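Local coordinates for LP04448p (Drosophila melanogaster, PDB 4QMH), which probably binds tubulin through its TOG domains, the fourth of which forms this structure, and helps drive microtubule polymerization as a member of the XMAP215 family, at residues Pro53-Leu58 with Glu82-Ala87; Pro60-Arg65 with Gln75-Ile80; Asn94-Leu99 with Asn123-Lys128. All blocks are in the same frame, centred on the assembly; numbering follows the deposited sequence.

Interaction 1. Residues Pro53-Leu58 with Glu82-Ala87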
ATOM      1  N   PRO A  53      15.858   0.010 -12.502  1.00  9.02           N
ATOM      2  CA  PRO A  53      14.522   0.556 -12.233  1.00 12.81           C
ATOM      3  C   PRO A  53      13.800   1.073 -13.477  1.00  7.50           C
ATOM      4  O   PRO A  53      12.612   1.372 -13.418  1.00 14.35           O
ATOM      5  CB  PRO A  53      14.810   1.738 -11.292  1.00 15.42           C
ATOM      6  CG  PRO A  53      16.185   1.517 -10.774  1.00 17.19           C
ATOM      7  CD  PRO A  53      16.918   0.810 -11.863  1.00 13.39           C
ATOM      8  N   SER A  54      14.519   1.195 -14.586  1.00 11.23           N
ATOM      9  CA  SER A  54      13.946   1.710 -15.825  1.00 12.31           C
ATOM     10  C   SER A  54      13.132   0.632 -16.539  1.00 11.73           C
ATOM     11  O   SER A  54      13.692  -0.333 -17.072  1.00 12.68           O
ATOM     12  CB  SER A  54      15.066   2.217 -16.738  1.00 14.31           C
ATOM     13  OG  SER A  54      16.114   1.265 -16.854  1.00 14.94           O
ATOM     14  N   ILE A  55      11.812   0.790 -16.549  1.00  7.70           N
ATOM     15  CA  ILE A  55      10.948  -0.217 -17.162  1.00  9.42           C
ATOM     16  C   ILE A  55       9.978   0.388 -18.175  1.00 11.77           C
ATOM     17  O   ILE A  55       8.880  -0.121 -18.388  1.00 11.25           O
ATOM     18  CB  ILE A  55      10.198  -1.049 -16.081  1.00 10.65           C
ATOM     19  CG1 ILE A  55       9.451  -0.130 -15.102  1.00 11.79           C
ATOM     20  CG2 ILE A  55      11.188  -1.954 -15.345  1.00 10.87           C
ATOM     21  CD1 ILE A  55       8.634  -0.878 -14.053  1.00 12.87           C
ATOM     22  N   GLY A  56      10.407   1.464 -18.827  1.00 14.75           N
ATOM     23  CA  GLY A  56       9.584   2.087 -19.847  1.00 14.82           C
ATOM     24  C   GLY A  56       8.269   2.540 -19.241  1.00 10.62           C
ATOM     25  O   GLY A  56       8.259   3.191 -18.193  1.00 13.99           O
ATOM     26  N   ASP A  57       7.157   2.190 -19.886  1.00 14.68           N
ATOM     27  CA  ASP A  57       5.835   2.548 -19.388  1.00 15.50           C
ATOM     28  C   ASP A  57       5.146   1.390 -18.661  1.00 15.43           C
ATOM     29  O   ASP A  57       3.919   1.355 -18.552  1.00 13.77           O
ATOM     30  CB  ASP A  57       4.945   3.036 -20.544  1.00 21.49           C
ATOM     31  CG  ASP A  57       5.496   4.279 -21.233  1.00 28.15           C
ATOM     32  OD1 ASP A  57       6.076   5.128 -20.541  1.00 22.53           O
ATOM     33  OD2 ASP A  57       5.352   4.396 -22.467  1.00 36.30           O
ATOM     34  N   LEU A  58       5.935   0.442 -18.169  1.00 13.83           N
ATOM     35  CA  LEU A  58       5.368  -0.757 -17.567  1.00 10.26           C
ATOM     36  C   LEU A  58       4.574  -0.489 -16.283  1.00 11.29           C
ATOM     37  O   LEU A  58       3.565  -1.146 -16.039  1.00 11.31           O
ATOM     38  CB  LEU A  58       6.456  -1.790 -17.275  1.00 14.50           C
ATOM     39  CG  LEU A  58       5.980  -3.094 -16.634  1.00  6.48           C
ATOM     40  CD1 LEU A  58       4.987  -3.816 -17.567  1.00  6.51           C
ATOM     41  CD2 LEU A  58       7.173  -3.975 -16.306  1.00  7.49           C
ATOM     42  N   GLU A  82       5.306  -8.741  -7.206  1.00  7.36           N
ATOM     43  CA  GLU A  82       6.204  -9.254  -6.179  1.00 13.66           C
ATOM     44  C   GLU A  82       7.513  -9.685  -6.833  1.00 15.30           C
ATOM     45  O   GLU A  82       8.594  -9.375  -6.327  1.00 12.24           O
ATOM     46  CB  GLU A  82       5.576 -10.404  -5.387  1.00 21.44           C
ATOM     47  CG  GLU A  82       6.244 -10.617  -4.034  1.00 35.19           C
ATOM     48  CD  GLU A  82       5.526 -11.630  -3.167  1.00 40.71           C
ATOM     49  OE1 GLU A  82       4.284 -11.731  -3.261  1.00 40.56           O
ATOM     50  OE2 GLU A  82       6.210 -12.329  -2.390  1.00 40.83           O
ATOM     51  N   GLN A  83       7.399 -10.359  -7.975  1.00  9.61           N
ATOM     52  CA  GLN A  83       8.559 -10.768  -8.766  1.00  9.82           C
ATOM     53  C   GLN A  83       9.379  -9.538  -9.178  1.00 11.90           C
ATOM     54  O   GLN A  83      10.615  -9.548  -9.131  1.00  9.82           O
ATOM     55  CB  GLN A  83       8.083 -11.555  -9.990  1.00 12.84           C
ATOM     56  CG  GLN A  83       9.160 -11.956 -10.978  1.00 19.89           C
ATOM     57  CD  GLN A  83       8.584 -12.559 -12.252  1.00 22.95           C
ATOM     58  OE1 GLN A  83       7.374 -12.516 -12.491  1.00 23.04           O
ATOM     59  NE2 GLN A  83       9.450 -13.131 -13.073  1.00 16.01           N
ATOM     60  N   LEU A  84       8.690  -8.472  -9.567  1.00 10.78           N
ATOM     61  CA  LEU A  84       9.365  -7.260  -9.997  1.00  9.06           C
ATOM     62  C   LEU A  84      10.142  -6.645  -8.833  1.00  9.87           C
ATOM     63  O   LEU A  84      11.278  -6.177  -8.992  1.00 11.05           O
ATOM     64  CB  LEU A  84       8.342  -6.262 -10.566  1.00 11.29           C
ATOM     65  CG  LEU A  84       8.874  -5.052 -11.335  1.00 14.55           C
ATOM     66  CD1 LEU A  84       9.389  -5.442 -12.725  1.00 12.45           C
ATOM     67  CD2 LEU A  84       7.780  -4.005 -11.459  1.00 19.08           C
ATOM     68  N   ALA A  85       9.538  -6.651  -7.648  1.00  9.14           N
ATOM     69  CA  ALA A  85      10.203  -6.078  -6.481  1.00 12.62           C
ATOM     70  C   ALA A  85      11.510  -6.806  -6.209  1.00 10.02           C
ATOM     71  O   ALA A  85      12.548  -6.186  -5.984  1.00  8.74           O
ATOM     72  CB  ALA A  85       9.299  -6.158  -5.260  1.00 10.91           C
ATOM     73  N   THR A  86      11.442  -8.130  -6.226  1.00 10.05           N
ATOM     74  CA  THR A  86      12.616  -8.948  -5.961  1.00  8.25           C
ATOM     75  C   THR A  86      13.713  -8.659  -6.987  1.00  9.14           C
ATOM     76  O   THR A  86      14.881  -8.519  -6.633  1.00 12.47           O
ATOM     77  CB  THR A  86      12.249 -10.441  -5.960  1.00 10.59           C
ATOM     78  OG1 THR A  86      11.338 -10.699  -4.876  1.00 14.34           O
ATOM     79  CG2 THR A  86      13.504 -11.305  -5.803  1.00 11.96           C
ATOM     80  N   ALA A  87      13.326  -8.560  -8.253  1.00 11.15           N
ATOM     81  CA  ALA A  87      14.285  -8.303  -9.329  1.00  9.38           C
ATOM     82  C   ALA A  87      14.914  -6.909  -9.249  1.00  7.71           C
ATOM     83  O   ALA A  87      16.062  -6.701  -9.649  1.00  7.65           O
ATOM     84  CB  ALA A  87      13.598  -8.503 -10.703  1.00  7.95           C
TER
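No ring, amide or carboxylate takes part where I55 and L84 meet; the contact has no flat faces or edges to stack and is made by methyl groups alone. I55 and L84 meet end-on, with CD1 of I55 4.2 Å from CD2 of L84. The second branch of the leucine is used as well: L84 CD1 lies 4.5 Å from CD2 of L58, a looser touch. L84 thus forks between two partners, one methyl for the residue that opens the turn and one for the residue that closes it.

The fork is set by torsions. CG of L84 stands anti to the backbone N (chi1 -168°), carrying both methyls out to the 53-58 segment. I55 has CG1 between its backbone N and carbonyl carbon (chi1 53°), and from there the extended chain sends CD1 to the leucine.

Behind these side chains, residues I55 to L58 form a type II' beta turn, closed by L58 N bonding to I55 O at 3.0 Å. G56 takes the positive phi of this turn, and D57 occupies the N-cap position ahead of helix 58-66 without a capping bond from its side chain. The turn therefore reverses the chain just where the helix starts, and lets the residues at both its ends face L84.

Around the three aliphatic residues, I14 packs on I55, L41 of helix 31-48 and M26 of helix 20-26 on L58, and I51 on L84. The contact is buried and seats the connection from helix 31-48 to helix 58-66 against helix 71-88, whose A85 rests on S124 and F125 of helix 112-129.

Interaction 2. Residues Pro60-Arg65 with Gln75-Ile80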
ATOM      1  N   PRO A  60       2.613   2.085 -15.063  1.00 11.20           N
ATOM      2  CA  PRO A  60       1.196   2.437 -15.196  1.00 14.94           C
ATOM      3  C   PRO A  60       0.389   1.301 -15.830  1.00 12.55           C
ATOM      4  O   PRO A  60      -0.772   1.086 -15.471  1.00 12.91           O
ATOM      5  CB  PRO A  60       1.219   3.664 -16.111  1.00 16.19           C
ATOM      6  CG  PRO A  60       2.613   4.203 -16.020  1.00 21.80           C
ATOM      7  CD  PRO A  60       3.498   3.019 -15.781  1.00 15.83           C
ATOM      8  N   ALA A  61       1.017   0.569 -16.743  1.00 11.33           N
ATOM      9  CA  ALA A  61       0.372  -0.581 -17.369  1.00 10.45           C
ATOM     10  C   ALA A  61       0.008  -1.631 -16.325  1.00 11.18           C
ATOM     11  O   ALA A  61      -1.106  -2.146 -16.327  1.00 10.10           O
ATOM     12  CB  ALA A  61       1.270  -1.182 -18.437  1.00  9.77           C
ATOM     13  N   LEU A  62       0.951  -1.942 -15.436  1.00  8.04           N
ATOM     14  CA  LEU A  62       0.680  -2.899 -14.360  1.00  5.36           C
ATOM     15  C   LEU A  62      -0.371  -2.397 -13.380  1.00  7.50           C
ATOM     16  O   LEU A  62      -1.152  -3.184 -12.842  1.00  8.73           O
ATOM     17  CB  LEU A  62       1.954  -3.253 -13.592  1.00  6.24           C
ATOM     18  CG  LEU A  62       2.959  -4.137 -14.327  1.00  8.44           C
ATOM     19  CD1 LEU A  62       4.217  -4.295 -13.493  1.00 12.37           C
ATOM     20  CD2 LEU A  62       2.324  -5.494 -14.603  1.00 10.82           C
ATOM     21  N   ALA A  63      -0.387  -1.091 -13.148  1.00 12.20           N
ATOM     22  CA  ALA A  63      -1.362  -0.507 -12.231  1.00 12.85           C
ATOM     23  C   ALA A  63      -2.794  -0.812 -12.693  1.00  9.34           C
ATOM     24  O   ALA A  63      -3.652  -1.215 -11.889  1.00 11.38           O
ATOM     25  CB  ALA A  63      -1.130   0.988 -12.099  1.00 10.36           C
ATOM     26  N   HIS A  64      -3.042  -0.660 -13.988  1.00 11.77           N
ATOM     27  CA  HIS A  64      -4.348  -1.005 -14.537  1.00 14.93           C
ATOM     28  C   HIS A  64      -4.674  -2.490 -14.330  1.00 12.17           C
ATOM     29  O   HIS A  64      -5.823  -2.859 -14.057  1.00 13.81           O
ATOM     30  CB  HIS A  64      -4.418  -0.663 -16.025  1.00 12.67           C
ATOM     31  CG  HIS A  64      -4.622   0.791 -16.311  1.00 26.99           C
ATOM     32  ND1 HIS A  64      -3.598   1.621 -16.709  1.00 35.45           N
ATOM     33  CD2 HIS A  64      -5.737   1.558 -16.278  1.00 31.51           C
ATOM     34  CE1 HIS A  64      -4.070   2.840 -16.900  1.00 40.93           C
ATOM     35  NE2 HIS A  64      -5.366   2.829 -16.644  1.00 36.63           N
ATOM     36  N   ARG A  65      -3.673  -3.354 -14.474  1.00  9.43           N
ATOM     37  CA  ARG A  65      -3.932  -4.786 -14.315  1.00  8.29           C
ATOM     38  C   ARG A  65      -4.179  -5.191 -12.855  1.00  8.06           C
ATOM     39  O   ARG A  65      -4.882  -6.162 -12.582  1.00  8.39           O
ATOM     40  CB  ARG A  65      -2.802  -5.615 -14.955  1.00  5.60           C
ATOM     41  CG  ARG A  65      -2.558  -5.253 -16.430  1.00  7.27           C
ATOM     42  CD  ARG A  65      -3.563  -5.867 -17.423  1.00 10.22           C
ATOM     43  NE  ARG A  65      -4.935  -5.378 -17.283  1.00  9.24           N
ATOM     44  CZ  ARG A  65      -5.406  -4.254 -17.817  1.00 17.39           C
ATOM     45  NH1 ARG A  65      -4.620  -3.464 -18.538  1.00 16.25           N
ATOM     46  NH2 ARG A  65      -6.681  -3.925 -17.642  1.00 19.66           N
ATOM     47  N   GLN A  75      -4.974 -11.107  -9.829  1.00  9.90           N
ATOM     48  CA  GLN A  75      -4.159 -11.951  -8.969  1.00 14.33           C
ATOM     49  C   GLN A  75      -2.790 -12.230  -9.580  1.00 11.58           C
ATOM     50  O   GLN A  75      -1.768 -12.152  -8.899  1.00 13.48           O
ATOM     51  CB  GLN A  75      -4.895 -13.246  -8.658  1.00 14.22           C
ATOM     52  CG  GLN A  75      -6.145 -12.994  -7.832  1.00 15.38           C
ATOM     53  CD  GLN A  75      -7.153 -14.109  -7.939  1.00 16.72           C
ATOM     54  OE1 GLN A  75      -6.841 -15.196  -8.427  1.00 19.71           O
ATOM     55  NE2 GLN A  75      -8.381 -13.845  -7.486  1.00 17.26           N
ATOM     56  N   THR A  76      -2.774 -12.534 -10.873  1.00  8.82           N
ATOM     57  CA  THR A  76      -1.524 -12.785 -11.575  1.00 11.24           C
ATOM     58  C   THR A  76      -0.631 -11.553 -11.498  1.00  9.59           C
ATOM     59  O   THR A  76       0.594 -11.657 -11.314  1.00 11.16           O
ATOM     60  CB  THR A  76      -1.776 -13.172 -13.048  1.00 11.89           C
ATOM     61  OG1 THR A  76      -2.498 -14.413 -13.086  1.00 14.78           O
ATOM     62  CG2 THR A  76      -0.449 -13.349 -13.796  1.00 12.15           C
ATOM     63  N   THR A  77      -1.242 -10.383 -11.634  1.00  7.35           N
ATOM     64  CA  THR A  77      -0.501  -9.127 -11.604  1.00  8.05           C
ATOM     65  C   THR A  77       0.152  -8.894 -10.236  1.00  9.64           C
ATOM     66  O   THR A  77       1.279  -8.404 -10.161  1.00  8.23           O
ATOM     67  CB  THR A  77      -1.386  -7.931 -12.041  1.00  7.32           C
ATOM     68  OG1 THR A  77      -1.926  -8.190 -13.345  1.00  7.92           O
ATOM     69  CG2 THR A  77      -0.605  -6.642 -12.062  1.00  9.57           C
ATOM     70  N   LEU A  78      -0.530  -9.257  -9.148  1.00  8.92           N
ATOM     71  CA  LEU A  78       0.091  -9.148  -7.829  1.00  7.70           C
ATOM     72  C   LEU A  78       1.357 -10.000  -7.766  1.00  9.14           C
ATOM     73  O   LEU A  78       2.393  -9.539  -7.287  1.00  9.36           O
ATOM     74  CB  LEU A  78      -0.879  -9.545  -6.713  1.00  9.51           C
ATOM     75  CG  LEU A  78      -2.013  -8.555  -6.441  1.00 13.70           C
ATOM     76  CD1 LEU A  78      -3.127  -9.253  -5.657  1.00 13.32           C
ATOM     77  CD2 LEU A  78      -1.512  -7.299  -5.704  1.00 10.95           C
ATOM     78  N   ALA A  79       1.266 -11.234  -8.264  1.00 10.51           N
ATOM     79  CA  ALA A  79       2.419 -12.131  -8.312  1.00 11.25           C
ATOM     80  C   ALA A  79       3.548 -11.509  -9.118  1.00 10.63           C
ATOM     81  O   ALA A  79       4.713 -11.566  -8.719  1.00 10.92           O
ATOM     82  CB  ALA A  79       2.021 -13.486  -8.904  1.00 12.94           C
ATOM     83  N   ILE A  80       3.216 -10.924 -10.265  1.00  9.24           N
ATOM     84  CA  ILE A  80       4.243 -10.274 -11.083  1.00  8.65           C
ATOM     85  C   ILE A  80       4.893  -9.087 -10.384  1.00 11.84           C
ATOM     86  O   ILE A  80       6.106  -8.883 -10.485  1.00 10.69           O
ATOM     87  CB  ILE A  80       3.683  -9.838 -12.445  1.00 12.76           C
ATOM     88  CG1 ILE A  80       3.458 -11.067 -13.326  1.00 22.05           C
ATOM     89  CG2 ILE A  80       4.643  -8.874 -13.128  1.00 10.70           C
ATOM     90  CD1 ILE A  80       2.628 -10.783 -14.557  1.00 23.84           C
TER
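The antiparallel helical hairpin formed by helices 58-66 and 71-88 is pinned at T77, which fits between L62 and R65 of the first helix. CG2 of T77 sits 3.6 Å from the carbonyl O of L62 and also meets the tip of that side chain, 4.0 Å from L62 CD2; the two side chains cross obliquely. On its other branch, OG1 of T77 lies 3.2 Å from CB of R65, a close touch with carbon and no hydrogen bond; the hydroxyl bonds instead to I73 O, one turn back in its own helix. That bond is compatible with OG1 standing beside the backbone N (chi1 -56°), which leaves CG2 anti to N and pointed at L62.

Such hairpins are the building blocks of the HEAT-type solenoid from which TOG domains are made. The short segments here run at 140° to each other, and their axes come within 9.5 Å. They are nearest at R65 and T77, whose CA atoms are 6.2 Å apart. An alanine here lacks both CG2 and OG1, which would probably open a gap beside L62 and R65 and leave I73 O without its side-chain partner.

Farther along the interface, L62 CD2 reaches CG2 of I80 at 4.4 Å, and L41 and L99 close over L62 from helices 31-48 and 96-106. The R65 chain bends at chi2 and chi3, taking its guanidinium away from T77 to a salt bridge with D68.

Interaction 3. Residues Asn94-Leu99 with Asn123-Lys128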
ATOM      1  N   ASN A  94      10.869   3.457  -6.972  1.00  9.59           N
ATOM      2  CA  ASN A  94      10.564   4.325  -8.107  1.00  8.87           C
ATOM      3  C   ASN A  94       9.144   4.178  -8.621  1.00 11.64           C
ATOM      4  O   ASN A  94       8.632   5.067  -9.303  1.00 14.01           O
ATOM      5  CB  ASN A  94      11.528   4.083  -9.270  1.00  7.40           C
ATOM      6  CG  ASN A  94      12.954   4.519  -8.967  1.00  9.23           C
ATOM      7  OD1 ASN A  94      13.353   4.638  -7.811  1.00 12.52           O
ATOM      8  ND2 ASN A  94      13.729   4.751 -10.019  1.00  9.78           N
ATOM      9  N   HIS A  95       8.510   3.061  -8.289  1.00  9.92           N
ATOM     10  CA  HIS A  95       7.218   2.719  -8.872  1.00  8.01           C
ATOM     11  C   HIS A  95       6.099   2.617  -7.861  1.00  9.46           C
ATOM     12  O   HIS A  95       4.984   2.248  -8.210  1.00  8.49           O
ATOM     13  CB  HIS A  95       7.358   1.418  -9.655  1.00  6.89           C
ATOM     14  CG  HIS A  95       8.437   1.495 -10.674  1.00  6.52           C
ATOM     15  ND1 HIS A  95       8.336   2.304 -11.787  1.00  8.73           N
ATOM     16  CD2 HIS A  95       9.679   0.958 -10.711  1.00  6.68           C
ATOM     17  CE1 HIS A  95       9.447   2.218 -12.492  1.00 12.22           C
ATOM     18  NE2 HIS A  95      10.283   1.412 -11.857  1.00  9.12           N
ATOM     19  N   VAL A  96       6.393   2.994  -6.624  1.00  8.88           N
ATOM     20  CA  VAL A  96       5.402   2.924  -5.553  1.00  9.01           C
ATOM     21  C   VAL A  96       4.164   3.781  -5.851  1.00 12.61           C
ATOM     22  O   VAL A  96       3.024   3.347  -5.653  1.00  9.22           O
ATOM     23  CB  VAL A  96       6.045   3.301  -4.190  1.00  6.79           C
ATOM     24  CG1 VAL A  96       4.979   3.685  -3.170  1.00 12.05           C
ATOM     25  CG2 VAL A  96       6.901   2.153  -3.691  1.00  9.71           C
ATOM     26  N   ARG A  97       4.378   4.989  -6.357  1.00  8.84           N
ATOM     27  CA  ARG A  97       3.248   5.853  -6.686  1.00  9.72           C
ATOM     28  C   ARG A  97       2.270   5.219  -7.688  1.00 12.28           C
ATOM     29  O   ARG A  97       1.056   5.420  -7.598  1.00 10.44           O
ATOM     30  CB  ARG A  97       3.759   7.201  -7.189  1.00 17.73           C
ATOM     31  CG  ARG A  97       2.691   8.204  -7.483  1.00 24.04           C
ATOM     32  CD  ARG A  97       3.322   9.528  -7.873  1.00 20.02           C
ATOM     33  NE  ARG A  97       2.304  10.472  -8.296  1.00 23.04           N
ATOM     34  CZ  ARG A  97       1.632  11.247  -7.461  1.00 24.66           C
ATOM     35  NH1 ARG A  97       1.887  11.186  -6.156  1.00 16.99           N
ATOM     36  NH2 ARG A  97       0.714  12.079  -7.931  1.00 35.26           N
ATOM     37  N   ASN A  98       2.790   4.440  -8.638  1.00 10.61           N
ATOM     38  CA  ASN A  98       1.922   3.741  -9.582  1.00 11.25           C
ATOM     39  C   ASN A  98       1.236   2.512  -8.990  1.00 15.12           C
ATOM     40  O   ASN A  98       0.050   2.281  -9.224  1.00 17.29           O
ATOM     41  CB  ASN A  98       2.693   3.346 -10.849  1.00 13.71           C
ATOM     42  CG  ASN A  98       2.809   4.489 -11.849  1.00 21.00           C
ATOM     43  OD1 ASN A  98       1.809   4.954 -12.405  1.00 23.69           O
ATOM     44  ND2 ASN A  98       4.032   4.928 -12.096  1.00 26.85           N
ATOM     45  N   LEU A  99       1.978   1.728  -8.214  1.00  7.05           N
ATOM     46  CA  LEU A  99       1.527   0.386  -7.855  1.00  6.44           C
ATOM     47  C   LEU A  99       0.867   0.288  -6.490  1.00  8.60           C
ATOM     48  O   LEU A  99      -0.023  -0.530  -6.297  1.00  6.87           O
ATOM     49  CB  LEU A  99       2.687  -0.604  -7.905  1.00  8.36           C
ATOM     50  CG  LEU A  99       3.377  -0.648  -9.267  1.00  7.20           C
ATOM     51  CD1 LEU A  99       4.586  -1.576  -9.199  1.00 13.22           C
ATOM     52  CD2 LEU A  99       2.398  -1.090 -10.347  1.00 10.21           C
ATOM     53  N   ASN A 123       4.548  -5.289   1.675  1.00 12.23           N
ATOM     54  CA  ASN A 123       5.680  -5.478   2.574  1.00 11.04           C
ATOM     55  C   ASN A 123       6.985  -5.775   1.835  1.00 13.79           C
ATOM     56  O   ASN A 123       8.059  -5.413   2.308  1.00 16.55           O
ATOM     57  CB  ASN A 123       5.357  -6.529   3.639  1.00 13.19           C
ATOM     58  CG  ASN A 123       4.369  -6.012   4.669  1.00 14.51           C
ATOM     59  OD1 ASN A 123       4.389  -4.831   5.019  1.00 15.27           O
ATOM     60  ND2 ASN A 123       3.487  -6.883   5.140  1.00 15.61           N
ATOM     61  N   SER A 124       6.888  -6.412   0.672  1.00 15.89           N
ATOM     62  CA  SER A 124       8.075  -6.608  -0.154  1.00 15.03           C
ATOM     63  C   SER A 124       8.629  -5.286  -0.663  1.00 14.20           C
ATOM     64  O   SER A 124       9.838  -5.033  -0.573  1.00 15.06           O
ATOM     65  CB  SER A 124       7.802  -7.543  -1.327  1.00 14.35           C
ATOM     66  OG  SER A 124       8.994  -7.688  -2.090  1.00 17.98           O
ATOM     67  N   PHE A 125       7.759  -4.437  -1.206  1.00  7.46           N
ATOM     68  CA  PHE A 125       8.193  -3.122  -1.641  1.00  9.45           C
ATOM     69  C   PHE A 125       8.729  -2.323  -0.458  1.00 17.04           C
ATOM     70  O   PHE A 125       9.722  -1.610  -0.584  1.00 13.93           O
ATOM     71  CB  PHE A 125       7.054  -2.364  -2.334  1.00 11.16           C
ATOM     72  CG  PHE A 125       6.933  -2.666  -3.810  1.00  9.53           C
ATOM     73  CD1 PHE A 125       6.464  -3.899  -4.251  1.00  8.02           C
ATOM     74  CD2 PHE A 125       7.305  -1.716  -4.753  1.00  9.23           C
ATOM     75  CE1 PHE A 125       6.364  -4.172  -5.610  1.00  5.95           C
ATOM     76  CE2 PHE A 125       7.204  -1.982  -6.112  1.00 10.79           C
ATOM     77  CZ  PHE A 125       6.735  -3.215  -6.536  1.00  9.72           C
ATOM     78  N   GLY A 126       8.078  -2.450   0.693  1.00 14.42           N
ATOM     79  CA  GLY A 126       8.499  -1.698   1.868  1.00 16.31           C
ATOM     80  C   GLY A 126       9.903  -2.064   2.310  1.00 18.18           C
ATOM     81  O   GLY A 126      10.750  -1.199   2.542  1.00 20.27           O
ATOM     82  N   GLU A 127      10.153  -3.359   2.421  1.00 12.47           N
ATOM     83  CA  GLU A 127      11.462  -3.857   2.824  1.00 20.43           C
ATOM     84  C   GLU A 127      12.566  -3.507   1.831  1.00 21.57           C
ATOM     85  O   GLU A 127      13.671  -3.138   2.224  1.00 18.91           O
ATOM     86  CB  GLU A 127      11.413  -5.370   3.005  1.00 16.84           C
ATOM     87  CG  GLU A 127      10.457  -5.839   4.101  1.00 25.29           C
ATOM     88  CD  GLU A 127      10.788  -5.268   5.471  1.00 42.01           C
ATOM     89  OE1 GLU A 127      11.894  -4.712   5.644  1.00 53.88           O
ATOM     90  OE2 GLU A 127       9.936  -5.379   6.380  1.00 45.37           O
ATOM     91  N   LYS A 128      12.264  -3.624   0.544  1.00 19.77           N
ATOM     92  CA  LYS A 128      13.279  -3.459  -0.487  1.00 18.13           C
ATOM     93  C   LYS A 128      13.556  -2.002  -0.830  1.00 21.98           C
ATOM     94  O   LYS A 128      14.711  -1.600  -0.989  1.00 26.15           O
ATOM     95  CB  LYS A 128      12.877  -4.239  -1.737  1.00 15.01           C
ATOM     96  CG  LYS A 128      12.847  -5.725  -1.500  1.00 21.81           C
ATOM     97  CD  LYS A 128      12.263  -6.470  -2.677  1.00 22.46           C
ATOM     98  CE  LYS A 128      12.341  -7.968  -2.460  1.00 23.24           C
ATOM     99  NZ  LYS A 128      11.574  -8.398  -1.261  1.00 25.97           N
TER
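V96 and L99, one turn apart on helix 96-106, both touch the ring of F125. CG2 of V96 comes within 4.0 Å of F125 CD2, the two side chains lying alongside each other and pointing opposite ways. L99 runs roughly perpendicular to the F125 side chain, its CD1 lying 3.8 Å from CZ at the far end of the ring and 4.1 Å from CE2. Both methyls approach obliquely, one near CD2 and the other near CZ and CE2.

F125 reaches them because CG stands anti to its carbonyl carbon (chi1 -86°), which sends the ring out from helix 112-129 to the other segment. L99 adopts the same placement of CG, with CD1 carried on to the ring. The backbones stay well apart: the nearest CA atoms, those of V96 and F125, are 7.7 Å from each other, and the ring spans the space between. These are successive helices of the HEAT-type array of a TOG domain, and the contact joins the N-terminal end of the first to the later part of the second.

A second shell holds these groups. F103 meets F125 in an edge-to-face ring contact, C92 also touches F125, and F134 packs on V96. At the start of helix 96-106, H95 occupies the N-cap position; its carbonyl O accepts from L99 N at 3.1 Å, while its NE2 bonds to P53 O. On the other helix, K128 NZ gives a 2.8 Å hydrogen bond to S124 OG, and N123 OD1 is bound by W158 and Y131.

The polar side chains named here find partners beside the contact, and no hydrogen bond crosses it. The union is likely to rest on dispersion and exclusion of water, with shape rather than bond direction probably setting the fit.

Overall arrangement
All three contacts are buried and lack hydrogen bonds across their segments, yet they join different elements. Interactions 1 and 2 both use helix 71-88, meeting the turn before helix 58-66 and then that helix itself; L84 CD2 and L62 CD1, 4.1 Å apart, make their hydrophobic interiors continuous. Interaction 3 pairs the next two long helices, 96-106 and 112-129, and lies closest to the centre of the chain. Interaction 1 is purely aliphatic, interaction 2 adds a threonine against backbone, and interaction 3 turns on an aromatic ring. A63 CB against N98 O (3.4 Å) links interactions 2 and 3, whereas H95, its CE1 3.5 Å from I55 CG1, ties interaction 3 to the turn of interaction 1.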